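Local coordinates for cytidine deaminase (Burkholderia pseudomallei, PDB 3DMO), which probably deaminates cytidine and 2'-deoxycytidine to uridine and 2'-deoxyuridine at a zinc centre, salvaging pyrimidines for UMP synthesis, at residues Tyr26-Asn31 and Asn50-Ser55; Val34-Val39 and Asn60-Thr65; Thr65-Ala70 and Gln101-Leu106. All blocks are in the same frame, centred on the assembly; numbering follows the deposited sequence. Where two conformers were deposited one is given.

Interaction 1: Tyr26-Asn31 and Asn50-Ser55; sequences YAPYSN and NVENAS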
loop_
_atom_site.group_PDB
_atom_site.type_symbol
_atom_site.label_atom_id
_atom_site.label_comp_id
_atom_site.label_asym_id
_atom_site.label_seq_id
_atom_site.Cartn_x
_atom_site.Cartn_y
_atom_site.Cartn_z
ATOM N N TYR A 26 12.276 11.210 -5.844
ATOM C CA TYR A 26 12.787 11.206 -4.484
ATOM C C TYR A 26 12.960 9.743 -4.100
ATOM O O TYR A 26 12.011 9.086 -3.661
ATOM C CB TYR A 26 11.833 11.945 -3.532
ATOM C CG TYR A 26 12.246 11.909 -2.074
ATOM C CD1 TYR A 26 13.367 12.610 -1.621
ATOM C CD2 TYR A 26 11.505 11.172 -1.146
ATOM C CE1 TYR A 26 13.741 12.565 -0.265
ATOM C CE2 TYR A 26 11.862 11.126 0.198
ATOM C CZ TYR A 26 12.978 11.817 0.629
ATOM O OH TYR A 26 13.314 11.757 1.963
ATOM N N ALA A 27 14.171 9.230 -4.314
ATOM C CA ALA A 27 14.478 7.822 -4.049
ATOM C C ALA A 27 15.813 7.631 -3.302
ATOM O O ALA A 27 16.697 6.927 -3.794
ATOM C CB ALA A 27 14.461 7.014 -5.358
ATOM N N PRO A 28 15.950 8.222 -2.097
ATOM C CA PRO A 28 17.226 8.088 -1.391
ATOM C C PRO A 28 17.420 6.710 -0.756
ATOM O O PRO A 28 18.515 6.406 -0.280
ATOM C CB PRO A 28 17.131 9.160 -0.305
ATOM C CG PRO A 28 15.685 9.225 0.007
ATOM C CD PRO A 28 14.977 9.004 -1.306
ATOM N N TYR A 29 16.378 5.880 -0.750
ATOM C CA TYR A 29 16.475 4.556 -0.132
ATOM C C TYR A 29 16.898 3.482 -1.128
ATOM O O TYR A 29 17.847 2.743 -0.866
ATOM C CB TYR A 29 15.176 4.183 0.606
ATOM C CG TYR A 29 14.791 5.247 1.610
ATOM C CD1 TYR A 29 13.848 6.217 1.288
ATOM C CD2 TYR A 29 15.421 5.324 2.855
ATOM C CE1 TYR A 29 13.512 7.218 2.184
ATOM C CE2 TYR A 29 15.096 6.326 3.761
ATOM C CZ TYR A 29 14.147 7.276 3.414
ATOM O OH TYR A 29 13.814 8.276 4.296
ATOM N N SER A 30 16.206 3.399 -2.264
ATOM C CA SER A 30 16.573 2.453 -3.325
ATOM C C SER A 30 17.693 2.990 -4.211
ATOM O O SER A 30 18.446 2.210 -4.811
ATOM C CB SER A 30 15.361 2.117 -4.199
ATOM O OG SER A 30 14.960 3.233 -4.979
ATOM N N ASN A 31 17.788 4.314 -4.294
ATOM C CA ASN A 31 18.612 4.988 -5.303
ATOM C C ASN A 31 18.246 4.567 -6.733
ATOM O O ASN A 31 19.081 4.593 -7.639
ATOM C CB ASN A 31 20.113 4.791 -5.026
ATOM C CG ASN A 31 20.585 5.585 -3.833
ATOM O OD1 ASN A 31 20.416 6.805 -3.775
ATOM N ND2 ASN A 31 21.174 4.897 -2.862
ATOM N N ASN A 50 8.872 8.268 -8.788
ATOM C CA ASN A 50 8.735 7.561 -7.521
ATOM C C ASN A 50 9.055 8.486 -6.344
ATOM O O ASN A 50 9.857 9.420 -6.472
ATOM C CB ASN A 50 9.511 6.232 -7.482
ATOM C CG ASN A 50 10.988 6.377 -7.819
ATOM O OD1 ASN A 50 11.375 7.205 -8.644
ATOM N ND2 ASN A 50 11.815 5.528 -7.208
ATOM N N VAL A 51 8.360 8.274 -5.236
ATOM C CA VAL A 51 8.525 9.099 -4.039
ATOM C C VAL A 51 8.600 8.142 -2.879
ATOM O O VAL A 51 7.598 7.512 -2.517
ATOM C CB VAL A 51 7.357 10.102 -3.833
ATOM C CG1 VAL A 51 7.588 10.946 -2.577
ATOM C CG2 VAL A 51 7.194 10.994 -5.072
ATOM N N GLU A 52 9.795 8.026 -2.311
ATOM C CA GLU A 52 10.057 7.029 -1.287
ATOM C C GLU A 52 9.820 7.547 0.134
ATOM O O GLU A 52 9.631 8.748 0.356
ATOM C CB GLU A 52 11.464 6.434 -1.460
ATOM C CG GLU A 52 11.602 5.725 -2.799
ATOM C CD GLU A 52 12.869 4.904 -2.966
ATOM O OE1 GLU A 52 12.857 4.005 -3.835
ATOM O OE2 GLU A 52 13.873 5.162 -2.268
ATOM N N ASN A 53 9.793 6.610 1.083
ATOM C CA ASN A 53 9.590 6.910 2.496
ATOM C C ASN A 53 10.445 5.949 3.307
ATOM O O ASN A 53 10.714 4.839 2.849
ATOM C CB ASN A 53 8.112 6.733 2.856
ATOM C CG ASN A 53 7.767 7.326 4.199
ATOM O OD1 ASN A 53 7.925 6.672 5.238
ATOM N ND2 ASN A 53 7.275 8.563 4.197
ATOM N N ALA A 54 10.888 6.379 4.491
ATOM C CA ALA A 54 11.741 5.549 5.353
ATOM C C ALA A 54 11.035 4.251 5.722
ATOM O O ALA A 54 11.678 3.217 5.901
ATOM C CB ALA A 54 12.166 6.318 6.607
ATOM N N SER A 55 9.714 4.327 5.842
ATOM C CA SER A 55 8.891 3.135 5.940
ATOM C C SER A 55 8.520 2.748 4.518
ATOM O O SER A 55 7.657 3.374 3.902
ATOM C CB SER A 55 7.642 3.398 6.779
ATOM O OG SER A 55 6.794 2.266 6.765
#

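Interaction 2: Val34-Val39 and Asn60-Thr65; sequences VGAALV and NCAERT. With ZN (zinc ion), chain E.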
loop_
_atom_site.group_PDB
_atom_site.type_symbol
_atom_site.label_atom_id
_atom_site.label_comp_id
_atom_site.label_asym_id
_atom_site.label_seq_id
_atom_site.Cartn_x
_atom_site.Cartn_y
_atom_site.Cartn_z
ATOM N N VAL A 34 12.705 6.383 -11.104
ATOM C CA VAL A 34 11.787 6.019 -12.173
ATOM C C VAL A 34 11.003 7.268 -12.572
ATOM O O VAL A 34 10.675 8.101 -11.725
ATOM C CB VAL A 34 10.804 4.886 -11.753
ATOM C CG1 VAL A 34 9.930 4.436 -12.934
ATOM C CG2 VAL A 34 11.543 3.676 -11.195
ATOM N N GLY A 35 10.729 7.404 -13.867
ATOM C CA GLY A 35 9.882 8.486 -14.351
ATOM C C GLY A 35 8.747 7.967 -15.205
ATOM O O GLY A 35 8.844 6.909 -15.827
ATOM N N ALA A 36 7.661 8.730 -15.233
ATOM C CA ALA A 36 6.528 8.423 -16.088
ATOM C C ALA A 36 5.967 9.704 -16.648
ATOM O O ALA A 36 6.088 10.767 -16.039
ATOM C CB ALA A 36 5.450 7.660 -15.316
ATOM N N ALA A 37 5.379 9.608 -17.829
ATOM C CA ALA A 37 4.688 10.743 -18.417
ATOM C C ALA A 37 3.393 10.267 -19.033
ATOM O O ALA A 37 3.379 9.336 -19.833
ATOM C CB ALA A 37 5.554 11.430 -19.450
ATOM N N LEU A 38 2.315 10.935 -18.645
ATOM C CA LEU A 38 0.958 10.551 -19.000
ATOM C C LEU A 38 0.384 11.643 -19.886
ATOM O O LEU A 38 0.486 12.830 -19.545
ATOM C CB LEU A 38 0.140 10.453 -17.709
ATOM C CG LEU A 38 -1.336 10.101 -17.699
ATOM C CD1 LEU A 38 -1.565 8.675 -18.194
ATOM C CD2 LEU A 38 -1.845 10.272 -16.275
ATOM N N VAL A 39 -0.199 11.263 -21.023
ATOM C CA VAL A 39 -0.810 12.255 -21.904
ATOM C C VAL A 39 -2.304 12.002 -21.959
ATOM O O VAL A 39 -2.731 10.872 -22.145
ATOM C CB VAL A 39 -0.160 12.308 -23.330
ATOM C CG1 VAL A 39 -0.294 10.974 -24.078
ATOM C CG2 VAL A 39 -0.747 13.479 -24.141
ATOM N N ASN A 60 5.667 5.470 -3.179
ATOM C CA ASN A 60 4.761 5.523 -4.321
ATOM C C ASN A 60 5.548 5.500 -5.629
ATOM O O ASN A 60 6.604 6.122 -5.728
ATOM C CB ASN A 60 3.888 6.774 -4.267
ATOM C CG ASN A 60 2.673 6.677 -5.175
ATOM O OD1 ASN A 60 1.833 5.786 -5.011
ATOM N ND2 ASN A 60 2.568 7.591 -6.138
ATOM N N CYS A 61 5.017 4.779 -6.617
ATOM C CA CYS A 61 5.643 4.632 -7.924
ATOM C C CYS A 61 5.333 5.791 -8.862
ATOM O O CYS A 61 4.299 6.458 -8.724
ATOM C CB CYS A 61 5.150 3.353 -8.578
ATOM S SG CYS A 61 5.689 1.847 -7.766
ATOM N N ALA A 62 6.234 6.004 -9.830
ATOM C CA ALA A 62 6.089 7.018 -10.877
ATOM C C ALA A 62 4.757 6.983 -11.635
ATOM O O ALA A 62 4.106 8.016 -11.797
ATOM C CB ALA A 62 7.258 6.921 -11.867
ATOM N N GLU A 63 4.354 5.790 -12.080
ATOM C CA GLU A 63 3.123 5.607 -12.848
ATOM C C GLU A 63 1.938 6.131 -12.031
ATOM O O GLU A 63 1.087 6.873 -12.541
ATOM C CB GLU A 63 2.885 4.119 -13.168
ATOM C CG GLU A 63 3.994 3.413 -13.969
ATOM C CD GLU A 63 5.064 2.746 -13.092
ATOM O OE1 GLU A 63 5.658 3.414 -12.225
ATOM O OE2 GLU A 63 5.322 1.537 -13.277
ATOM N N ARG A 64 1.893 5.741 -10.756
ATOM C CA ARG A 64 0.799 6.143 -9.882
ATOM C C ARG A 64 0.834 7.628 -9.535
ATOM O O ARG A 64 -0.216 8.262 -9.499
ATOM C CB ARG A 64 0.730 5.264 -8.633
ATOM C CG ARG A 64 0.155 3.884 -8.934
ATOM C CD ARG A 64 0.083 3.041 -7.678
ATOM N NE ARG A 64 1.383 2.468 -7.347
ATOM C CZ ARG A 64 1.708 1.966 -6.160
ATOM N NH1 ARG A 64 0.822 1.945 -5.161
ATOM N NH2 ARG A 64 2.921 1.466 -5.969
ATOM N N THR A 65 2.030 8.179 -9.325
ATOM C CA THR A 65 2.205 9.621 -9.119
ATOM C C THR A 65 1.631 10.429 -10.294
ATOM O O THR A 65 0.879 11.382 -10.080
ATOM C CB THR A 65 3.688 9.989 -8.900
ATOM O OG1 THR A 65 4.144 9.408 -7.672
ATOM C CG2 THR A 65 3.871 11.510 -8.828
HETATM ZN ZN ZN E . 4.843 0.361 -9.449
HETATM O O HOH W 1 6.226 0.206 -11.074
#

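Interaction 3: Thr65-Ala70 and Gln101-Leu106; sequences TALFSA and QVMIEL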
loop_
_atom_site.group_PDB
_atom_site.type_symbol
_atom_site.label_atom_id
_atom_site.label_comp_id
_atom_site.label_asym_id
_atom_site.label_seq_id
_atom_site.Cartn_x
_atom_site.Cartn_y
_atom_site.Cartn_z
ATOM N N THR A 65 2.030 8.179 -9.325
ATOM C CA THR A 65 2.205 9.621 -9.119
ATOM C C THR A 65 1.631 10.429 -10.294
ATOM O O THR A 65 0.879 11.382 -10.080
ATOM C CB THR A 65 3.688 9.989 -8.900
ATOM O OG1 THR A 65 4.144 9.408 -7.672
ATOM C CG2 THR A 65 3.871 11.510 -8.828
ATOM N N ALA A 66 1.973 10.035 -11.522
ATOM C CA ALA A 66 1.442 10.689 -12.726
ATOM C C ALA A 66 -0.085 10.621 -12.808
ATOM O O ALA A 66 -0.744 11.630 -13.041
ATOM C CB ALA A 66 2.071 10.101 -13.991
ATOM N N LEU A 67 -0.644 9.434 -12.581
ATOM C CA LEU A 67 -2.092 9.254 -12.638
ATOM C C LEU A 67 -2.837 9.999 -11.524
ATOM O O LEU A 67 -3.867 10.620 -11.785
ATOM C CB LEU A 67 -2.459 7.770 -12.626
ATOM C CG LEU A 67 -2.194 6.954 -13.901
ATOM C CD1 LEU A 67 -2.077 5.451 -13.587
ATOM C CD2 LEU A 67 -3.276 7.205 -14.963
ATOM N N PHE A 68 -2.323 9.948 -10.295
ATOM C CA PHE A 68 -2.964 10.664 -9.179
ATOM C C PHE A 68 -2.941 12.185 -9.404
ATOM O O PHE A 68 -3.909 12.886 -9.069
ATOM C CB PHE A 68 -2.331 10.304 -7.823
ATOM C CG PHE A 68 -2.422 8.840 -7.453
ATOM C CD1 PHE A 68 -1.458 8.278 -6.614
ATOM C CD2 PHE A 68 -3.452 8.030 -7.928
ATOM C CE1 PHE A 68 -1.514 6.933 -6.250
ATOM C CE2 PHE A 68 -3.521 6.675 -7.568
ATOM C CZ PHE A 68 -2.545 6.131 -6.727
ATOM N N SER A 69 -1.844 12.680 -9.997
ATOM C CA SER A 69 -1.708 14.100 -10.335
ATOM C C SER A 69 -2.740 14.528 -11.378
ATOM O O SER A 69 -3.382 15.573 -11.240
ATOM C CB SER A 69 -0.295 14.407 -10.834
ATOM O OG SER A 69 0.622 14.483 -9.759
ATOM N N ALA A 70 -2.906 13.718 -12.416
ATOM C CA ALA A 70 -3.912 13.978 -13.440
ATOM C C ALA A 70 -5.337 13.938 -12.862
ATOM O O ALA A 70 -6.163 14.786 -13.190
ATOM C CB ALA A 70 -3.772 12.998 -14.580
ATOM N N GLN A 101 -2.547 -2.501 -11.592
ATOM C CA GLN A 101 -3.920 -2.486 -11.081
ATOM C C GLN A 101 -4.529 -1.081 -11.139
ATOM O O GLN A 101 -5.699 -0.904 -11.512
ATOM C CB GLN A 101 -3.969 -3.039 -9.652
ATOM C CG GLN A 101 -5.382 -3.308 -9.109
ATOM C CD GLN A 101 -6.093 -4.409 -9.870
ATOM O OE1 GLN A 101 -5.597 -5.532 -9.974
ATOM N NE2 GLN A 101 -7.266 -4.091 -10.409
ATOM N N VAL A 102 -3.714 -0.077 -10.808
ATOM C CA VAL A 102 -4.143 1.325 -10.865
ATOM C C VAL A 102 -4.269 1.800 -12.325
ATOM O O VAL A 102 -5.247 2.459 -12.683
ATOM C CB VAL A 102 -3.204 2.235 -10.052
ATOM C CG1 VAL A 102 -3.537 3.710 -10.263
ATOM C CG2 VAL A 102 -3.281 1.876 -8.569
ATOM N N MET A 103 -3.310 1.429 -13.168
ATOM C CA MET A 103 -3.394 1.734 -14.593
ATOM C C MET A 103 -4.639 1.161 -15.248
ATOM O O MET A 103 -5.254 1.823 -16.080
ATOM C CB MET A 103 -2.152 1.261 -15.349
ATOM C CG MET A 103 -0.938 2.124 -15.104
ATOM S SD MET A 103 0.398 1.702 -16.235
ATOM C CE MET A 103 0.841 0.074 -15.665
ATOM N N ILE A 104 -5.025 -0.058 -14.875
ATOM C CA ILE A 104 -6.182 -0.664 -15.524
ATOM C C ILE A 104 -7.493 0.011 -15.101
ATOM O O ILE A 104 -8.374 0.214 -15.933
ATOM C CB ILE A 104 -6.210 -2.223 -15.415
ATOM C CG1 ILE A 104 -6.797 -2.809 -16.717
ATOM C CG2 ILE A 104 -6.945 -2.702 -14.151
ATOM C CD1 ILE A 104 -6.648 -4.298 -16.867
ATOM N N GLU A 105 -7.600 0.383 -13.825
ATOM C CA GLU A 105 -8.787 1.080 -13.328
ATOM C C GLU A 105 -8.903 2.510 -13.870
ATOM O O GLU A 105 -9.969 2.911 -14.352
ATOM C CB GLU A 105 -8.825 1.062 -11.805
ATOM C CG GLU A 105 -9.931 1.916 -11.228
ATOM C CD GLU A 105 -10.646 1.246 -10.087
ATOM O OE1 GLU A 105 -10.207 0.156 -9.661
ATOM O OE2 GLU A 105 -11.654 1.815 -9.632
ATOM N N LEU A 106 -7.810 3.265 -13.817
ATOM C CA LEU A 106 -7.827 4.657 -14.237
ATOM C C LEU A 106 -7.676 4.860 -15.752
ATOM O O LEU A 106 -8.264 5.780 -16.314
ATOM C CB LEU A 106 -6.776 5.454 -13.462
ATOM C CG LEU A 106 -6.956 5.495 -11.934
ATOM C CD1 LEU A 106 -5.849 6.334 -11.294
ATOM C CD2 LEU A 106 -8.331 6.047 -11.563
#

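Interaction 1: Tyr26-Asn31 and Asn50-Ser55
The carboxylate of Glu52 is buried and gripped by three donors from one turn of the facing loop, Tyr29 N, Ser30 N and Ser30 OG. This is probably part of the nucleoside pocket of the cytidine deaminase fold, since 50-55 is predicted to bind substrate. Glu52 reaches over with its chain extended beyond CG (chi2 -170°). OE2 takes Ser30 N on its syn lone pair at 2.9 Å and meets Tyr29 N nearly along the C-O axis. OE1 accepts the Ser30 hydroxyl at 2.5 Å to OG, on the syn side but 22° out of the carboxylate plane, so both oxygens are held and the group cannot easily turn. A single beta bridge between Tyr26 and Val51 sets the backbones: Tyr26 N donates to Asn50 O, and Glu52 N to Tyr26 O at 2.8 Å. Asn50 ND2, which also bonds Phe32 O, and Glu52 OE1 bind a methylpentanediol, probably from the crystallisation liquor, consistent with a pocket here. The Tyr26 and Tyr29 hydroxyls both bond to Glu105 of a second subunit, tying 26-31 to that neighbour. The Tyr29 ring lies along 52-54, with the Glu52 CB at its edge; over one face sits Ala54, whose CA is 4.0 Å from the ring centroid in a CH-pi contact.

Interaction 2: Val34-Val39 and Asn60-Thr65
Ala62, in the first turn of helix 62-72, turns its methyl group into strand 34-39 and meets three successive residues there. Its CB lies 3.6 Å from Val34 O and also touches Val34 CG1 and Gly35 C. Ala36 CB approaches the same methyl at 4.0 Å. Small residues on both sides let the backbones close to 5.3 Å between the CA atoms of Gly35 and Ala62. No hydrogen bond crosses. The strand's backbone bonds go to its neighbours in the sheet, 45-49 and 80-87; the helix meets it through side chains on one face, while Ala37, pointing away, touches helix 11-22.

Glu63, the predicted proton donor, starts in another direction. Its CB leaves the helix away from the strand, and CG stands beside the backbone N; the side chain packs on Val85 of strand 80-87 and Cys99 of helix 97-107. A bend at chi2 (91°) then swings the carboxylate at CD back toward Val34 and the zinc-bound water. OE1 comes within 4.4 Å of Val34 CG1, a loose approach. OE2 accepts a hydrogen bond of 2.7 Å from that water, and stands too far from the metal to be a ligand.

Cys61, at the N-cap position of the helix, binds zinc through SG at 2.4 Å; Cys96 and Cys99 of the same chain and the water complete the site. Arg64, bent at chi3, brings NH2 to that sulfur in a bond of 156°, with SG at the edge of the guanidinium. This positive charge probably stabilises the thiolate and tempers the negative charge of three cysteines, while the metal-bound water held by Glu63 is consistent with the nucleophile of zinc-dependent cytidine deamination.

Interaction 3: Thr65-Ala70 and Gln101-Leu106
Leu67 projects from helix 62-72 toward three residues of helix 97-107, Val102, Met103 and Leu106, spaced so that they line one side of that helix. Its CG stands beside the backbone N (chi1 -73°), and the second torsion turns CD1 toward Val102 and Met103 and CD2 toward Leu106. CD1 runs forward to Met103 CG at 3.8 Å and to Val102 CG1 at 4.0 Å, whereas CD2 faces Leu106 CB more loosely. Leu106 answers from the other helix: the two side chains run past each other in opposite directions, and Leu106 CD1 touches Leu67 CB at 3.9 Å.

Phe68 starts along the flank of its helix, yet its ring comes round to the partner. CE2 meets Val102 CG1 at 4.0 Å, and Leu106 CD1 approaches the same atom more distantly; both methyls come obliquely to the ring. Val102 holds CG1 anti to its own backbone N (chi1 172°), which places this one methyl against both Leu67 and Phe68. Met103 crosses Leu67 at about a right angle and touches it through CG; chi1 and chi2 lead SD away, and the bend at chi3 turns CE.

All five touching residues are buried and no hydrogen bond joins the segments. The short axes pass 10.8 Å apart, wide enough for leucine-sized side chains to fill the interval. Phe80 of strand 80-87 and Leu38 of strand 34-40 also touch Leu67, while Glu105 faces a second subunit. Two helices running roughly the same way, inclined by 32° and packed side by side on the sheet, with Cys61 at the N-cap of one and Cys96 just before and Cys99 in the first turn of the other, are characteristic of the cytidine deaminase alpha-beta-alpha fold.

In the fold
From the N terminus, the loop after helix 11-22 supplies 26-31, and interaction 1 closes a loop round strands 34-40 and 45-49 by returning at 50-55. Interaction 2 crosses it, opening at 34-39 between those segments and closing at 60-65 beyond them. The two touch where Asn50 OD1 meets Val34 N and Val51 N meets Asn60 O, joining the predicted substrate loop to the zinc site. Interaction 3 follows in series: it shares Thr65 with interaction 2, continues along helix 62-72 and closes at 101-106 after strand 80-87. Leu38 against Leu67 and Arg64 against Val102 link interactions 2 and 3, so sheet and both zinc helices form one core.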